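Local coordinates for protein succinate dehydrogenase subunit A (Mycolicibacterium smegmatis MC2 51, PDB 6LUM) that probably oxidises succinate to fumarate as the FAD-carrying flavoprotein subunit of a membrane-bound succinate dehydrogenase, at residues M102-R116 / R130-I143. Numbering follows the deposited sequence.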
# COMPACT_ATOMS: atom_id res chain seq x y z
N MET D 102 -20.82 -13.53 6.89
CA MET D 102 -22.08 -13.93 6.29
C MET D 102 -23.25 -13.25 6.98
O MET D 102 -23.29 -13.17 8.20
CB MET D 102 -22.26 -15.44 6.38
CG MET D 102 -23.47 -15.92 5.65
SD MET D 102 -23.87 -17.62 5.93
CE MET D 102 -25.63 -17.55 5.71
N PRO D 103 -24.21 -12.74 6.23
CA PRO D 103 -25.35 -12.03 6.82
C PRO D 103 -26.45 -12.91 7.40
O PRO D 103 -27.50 -13.11 6.82
CB PRO D 103 -25.87 -11.20 5.65
CG PRO D 103 -25.55 -12.00 4.49
CD PRO D 103 -24.22 -12.61 4.76
N PHE D 104 -26.20 -13.46 8.58
CA PHE D 104 -27.25 -14.19 9.27
C PHE D 104 -28.33 -13.23 9.75
O PHE D 104 -28.12 -12.02 9.88
CB PHE D 104 -26.69 -14.95 10.46
CG PHE D 104 -25.85 -16.12 10.09
CD1 PHE D 104 -26.42 -17.33 9.79
CD2 PHE D 104 -24.48 -16.03 10.07
CE1 PHE D 104 -25.65 -18.41 9.46
CE2 PHE D 104 -23.70 -17.11 9.75
CZ PHE D 104 -24.29 -18.30 9.44
N ASN D 105 -29.51 -13.77 10.02
CA ASN D 105 -30.56 -12.99 10.64
C ASN D 105 -30.29 -12.86 12.13
O ASN D 105 -29.91 -13.83 12.79
CB ASN D 105 -31.92 -13.64 10.43
CG ASN D 105 -32.52 -13.31 9.10
OD1 ASN D 105 -32.96 -14.19 8.37
ND2 ASN D 105 -32.54 -12.03 8.77
N ARG D 106 -30.49 -11.66 12.66
CA ARG D 106 -30.14 -11.35 14.03
C ARG D 106 -31.37 -11.36 14.93
O ARG D 106 -32.49 -11.10 14.49
CB ARG D 106 -29.45 -10.00 14.11
CG ARG D 106 -28.21 -9.92 13.28
CD ARG D 106 -27.29 -11.07 13.58
NE ARG D 106 -26.10 -11.01 12.73
CZ ARG D 106 -24.86 -11.03 13.19
NH1 ARG D 106 -24.63 -11.11 14.48
NH2 ARG D 106 -23.85 -10.97 12.35
N THR D 107 -31.14 -11.67 16.18
CA THR D 107 -31.98 -11.78 17.36
C THR D 107 -32.08 -10.43 18.06
O THR D 107 -31.18 -9.60 17.93
CB THR D 107 -31.40 -12.83 18.31
OG1 THR D 107 -32.18 -12.90 19.51
CG2 THR D 107 -29.98 -12.49 18.67
N PRO D 108 -33.19 -10.16 18.78
CA PRO D 108 -33.38 -8.85 19.41
C PRO D 108 -32.14 -8.26 20.08
O PRO D 108 -31.95 -7.04 20.04
CB PRO D 108 -34.48 -9.14 20.44
CG PRO D 108 -35.32 -10.14 19.75
CD PRO D 108 -34.42 -10.97 18.87
N GLU D 109 -31.30 -9.10 20.69
CA GLU D 109 -29.99 -8.62 21.11
C GLU D 109 -29.12 -8.32 19.90
O GLU D 109 -28.57 -7.22 19.78
CB GLU D 109 -29.31 -9.64 22.02
CG GLU D 109 -28.26 -9.04 22.94
CD GLU D 109 -26.91 -8.80 22.28
OE1 GLU D 109 -26.73 -9.17 21.10
OE2 GLU D 109 -26.01 -8.24 22.93
N GLY D 110 -28.99 -9.29 19.00
CA GLY D 110 -28.16 -9.10 17.83
C GLY D 110 -26.99 -10.04 17.69
O GLY D 110 -25.94 -9.62 17.20
N ARG D 111 -27.11 -11.29 18.15
CA ARG D 111 -26.00 -12.21 17.94
C ARG D 111 -26.20 -13.10 16.71
O ARG D 111 -25.48 -12.92 15.72
CB ARG D 111 -25.82 -13.08 19.19
CG ARG D 111 -24.88 -12.48 20.23
CD ARG D 111 -25.19 -13.03 21.60
NE ARG D 111 -26.62 -13.00 21.87
CZ ARG D 111 -27.22 -13.74 22.79
NH1 ARG D 111 -26.52 -14.58 23.54
NH2 ARG D 111 -28.53 -13.65 22.96
N ILE D 112 -27.17 -14.01 16.74
CA ILE D 112 -27.65 -14.80 15.60
C ILE D 112 -29.02 -15.35 15.94
O ILE D 112 -29.20 -15.97 17.00
CB ILE D 112 -26.71 -15.96 15.21
CG1 ILE D 112 -25.49 -15.50 14.42
CG2 ILE D 112 -27.46 -16.98 14.39
CD1 ILE D 112 -24.44 -16.56 14.26
N ASP D 113 -29.98 -15.19 15.05
CA ASP D 113 -31.31 -15.74 15.28
C ASP D 113 -31.37 -17.17 14.78
O ASP D 113 -30.70 -17.53 13.81
CB ASP D 113 -32.36 -14.89 14.58
CG ASP D 113 -33.77 -15.30 14.94
OD1 ASP D 113 -33.93 -16.02 15.94
OD2 ASP D 113 -34.71 -14.90 14.23
N GLN D 114 -32.17 -17.98 15.46
CA GLN D 114 -32.33 -19.38 15.11
C GLN D 114 -33.80 -19.72 15.03
O GLN D 114 -34.65 -19.00 15.54
CB GLN D 114 -31.64 -20.28 16.14
CG GLN D 114 -30.29 -19.78 16.54
CD GLN D 114 -29.41 -20.88 17.02
OE1 GLN D 114 -29.86 -22.00 17.27
NE2 GLN D 114 -28.13 -20.59 17.16
N ARG D 115 -34.10 -20.83 14.36
CA ARG D 115 -35.49 -21.25 14.20
C ARG D 115 -35.57 -22.77 14.24
O ARG D 115 -34.57 -23.47 14.07
CB ARG D 115 -36.09 -20.72 12.91
CG ARG D 115 -35.59 -21.42 11.67
CD ARG D 115 -35.95 -20.64 10.42
NE ARG D 115 -35.65 -21.41 9.21
CZ ARG D 115 -35.55 -20.88 8.00
NH1 ARG D 115 -35.73 -19.58 7.82
NH2 ARG D 115 -35.28 -21.66 6.96
N ARG D 116 -36.79 -23.25 14.45
CA ARG D 116 -37.03 -24.68 14.55
C ARG D 116 -37.19 -25.29 13.17
O ARG D 116 -37.59 -24.63 12.22
CB ARG D 116 -38.28 -24.96 15.38
CG ARG D 116 -39.55 -24.43 14.77
CD ARG D 116 -40.76 -24.79 15.61
NE ARG D 116 -40.44 -24.79 17.03
CZ ARG D 116 -41.34 -25.00 17.99
NH1 ARG D 116 -42.61 -25.23 17.68
NH2 ARG D 116 -40.96 -24.97 19.27
N ARG D 130 -35.13 -25.55 18.15
CA ARG D 130 -34.77 -24.32 17.45
C ARG D 130 -33.25 -24.22 17.25
O ARG D 130 -32.56 -23.39 17.83
CB ARG D 130 -35.29 -23.08 18.19
CG ARG D 130 -36.75 -22.82 17.98
CD ARG D 130 -37.15 -21.45 18.50
NE ARG D 130 -38.45 -21.04 17.99
CZ ARG D 130 -39.61 -21.48 18.46
NH1 ARG D 130 -39.63 -22.35 19.47
NH2 ARG D 130 -40.75 -21.06 17.92
N ARG D 131 -32.75 -25.13 16.41
CA ARG D 131 -31.32 -25.18 16.11
C ARG D 131 -30.93 -24.34 14.90
O ARG D 131 -29.87 -23.70 14.92
CB ARG D 131 -30.88 -26.62 15.87
CG ARG D 131 -30.57 -27.37 17.12
CD ARG D 131 -29.55 -28.43 16.87
NE ARG D 131 -29.28 -29.15 18.10
CZ ARG D 131 -30.03 -30.13 18.56
NH1 ARG D 131 -31.10 -30.52 17.87
NH2 ARG D 131 -29.72 -30.73 19.69
N ALA D 132 -31.75 -24.34 13.86
CA ALA D 132 -31.28 -23.98 12.52
C ALA D 132 -31.03 -22.48 12.41
O ALA D 132 -31.95 -21.68 12.58
CB ALA D 132 -32.30 -24.42 11.48
N CYS D 133 -29.78 -22.11 12.15
CA CYS D 133 -29.46 -20.76 11.73
C CYS D 133 -29.95 -20.54 10.31
O CYS D 133 -30.27 -21.47 9.58
CB CYS D 133 -27.96 -20.52 11.80
SG CYS D 133 -27.25 -20.74 13.42
N TYR D 134 -30.00 -19.28 9.90
CA TYR D 134 -30.45 -18.95 8.56
C TYR D 134 -30.06 -17.52 8.27
O TYR D 134 -29.65 -16.77 9.16
CB TYR D 134 -31.95 -19.17 8.39
CG TYR D 134 -32.83 -18.30 9.25
CD1 TYR D 134 -32.85 -18.44 10.63
CD2 TYR D 134 -33.66 -17.34 8.69
CE1 TYR D 134 -33.64 -17.65 11.41
CE2 TYR D 134 -34.47 -16.55 9.47
CZ TYR D 134 -34.45 -16.71 10.83
OH TYR D 134 -35.26 -15.91 11.61
N ALA D 135 -30.16 -17.15 7.00
CA ALA D 135 -29.90 -15.80 6.54
C ALA D 135 -31.14 -15.13 5.97
O ALA D 135 -31.34 -13.93 6.18
CB ALA D 135 -28.81 -15.80 5.47
N ALA D 136 -31.95 -15.87 5.25
CA ALA D 136 -33.17 -15.37 4.65
C ALA D 136 -33.90 -16.58 4.11
O ALA D 136 -33.67 -17.70 4.57
CB ALA D 136 -32.89 -14.36 3.55
N ASP D 137 -34.81 -16.38 3.17
CA ASP D 137 -35.24 -17.48 2.33
C ASP D 137 -34.10 -18.01 1.45
O ASP D 137 -34.33 -18.88 0.62
CB ASP D 137 -36.41 -17.06 1.46
CG ASP D 137 -37.25 -18.23 1.01
OD1 ASP D 137 -37.49 -19.13 1.84
OD2 ASP D 137 -37.67 -18.25 -0.16
N ARG D 138 -32.88 -17.47 1.61
CA ARG D 138 -31.74 -17.84 0.77
C ARG D 138 -30.51 -18.06 1.65
O ARG D 138 -29.69 -17.18 1.85
CB ARG D 138 -31.49 -16.76 -0.27
CG ARG D 138 -31.33 -15.39 0.34
CD ARG D 138 -31.46 -14.26 -0.62
NE ARG D 138 -31.52 -13.01 0.12
CZ ARG D 138 -32.63 -12.50 0.62
NH1 ARG D 138 -33.79 -13.11 0.44
NH2 ARG D 138 -32.58 -11.36 1.29
N THR D 139 -30.34 -19.27 2.16
CA THR D 139 -29.16 -19.50 2.99
C THR D 139 -27.98 -20.02 2.19
O THR D 139 -26.85 -19.55 2.39
CB THR D 139 -29.49 -20.49 4.09
OG1 THR D 139 -30.77 -20.16 4.65
CG2 THR D 139 -28.45 -20.42 5.17
N GLY D 140 -28.20 -20.99 1.30
CA GLY D 140 -27.11 -21.51 0.51
C GLY D 140 -26.51 -20.46 -0.39
O GLY D 140 -25.30 -20.46 -0.62
N HIS D 141 -27.33 -19.56 -0.89
CA HIS D 141 -26.83 -18.49 -1.74
C HIS D 141 -25.88 -17.59 -0.97
O HIS D 141 -24.84 -17.19 -1.49
CB HIS D 141 -28.00 -17.70 -2.31
CG HIS D 141 -27.61 -16.41 -2.94
ND1 HIS D 141 -26.77 -16.34 -4.03
CD2 HIS D 141 -27.97 -15.14 -2.65
CE1 HIS D 141 -26.61 -15.07 -4.37
NE2 HIS D 141 -27.33 -14.32 -3.55
N MET D 142 -26.20 -17.29 0.29
CA MET D 142 -25.31 -16.46 1.10
C MET D 142 -24.03 -17.19 1.45
O MET D 142 -22.96 -16.59 1.48
CB MET D 142 -26.02 -16.05 2.38
CG MET D 142 -27.31 -15.36 2.17
SD MET D 142 -27.14 -13.80 1.35
CE MET D 142 -28.78 -13.19 1.69
N ILE D 143 -24.13 -18.48 1.77
CA ILE D 143 -22.92 -19.25 2.07
C ILE D 143 -22.00 -19.26 0.86
O ILE D 143 -20.79 -19.04 0.98
CB ILE D 143 -23.29 -20.67 2.51
CG1 ILE D 143 -24.18 -20.63 3.73
CG2 ILE D 143 -22.06 -21.45 2.83
CD1 ILE D 143 -24.57 -21.98 4.20
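The ring of Y134 is sandwiched between two side chains of 102-116: R115 lies over one face and N105 over the other. R115 runs out extended, and its CD makes a CH-pi contact 3.9 Å from the centroid of the Y134 ring, while its guanidinium, tilted 34° from the ring plane, adds an off-centre cation-pi contact. From the opposite face N105 CB makes a CH-pi contact, and the backbone N105 N donates a straight bond (169°) to Y134 O. Y134 holds CG between its backbone N and carbonyl carbon (chi1 63°), a torsion that carries the ring across to 102-116, where OH donates to D113 OD2 at 2.9 Å, meeting it from above the carboxylate plane. A leucine here is likely to leave D113 without its hydroxyl partner and R115 without an aromatic face to lie on. Farther along, the extended M102 chain brings CE to 3.6 Å from A135 CB and 3.7 Å from M142 CB, while its SD packs beside I143 CG1; this seats the loop on helix 139-153. R165 of the subunit B chain hydrogen-bonds F104 O, and A135 O more weakly. At the other end R115 N bonds A132 O at 2.9 Å and A132 N returns to R115 O; this one antiparallel hydrogen-bonded pair joins outer strand 114-115 to middle strand 132-133 of a small three-stranded sheet in the FAD-binding domain, with R131 and A132 both facing R115 in a classic beta bulge.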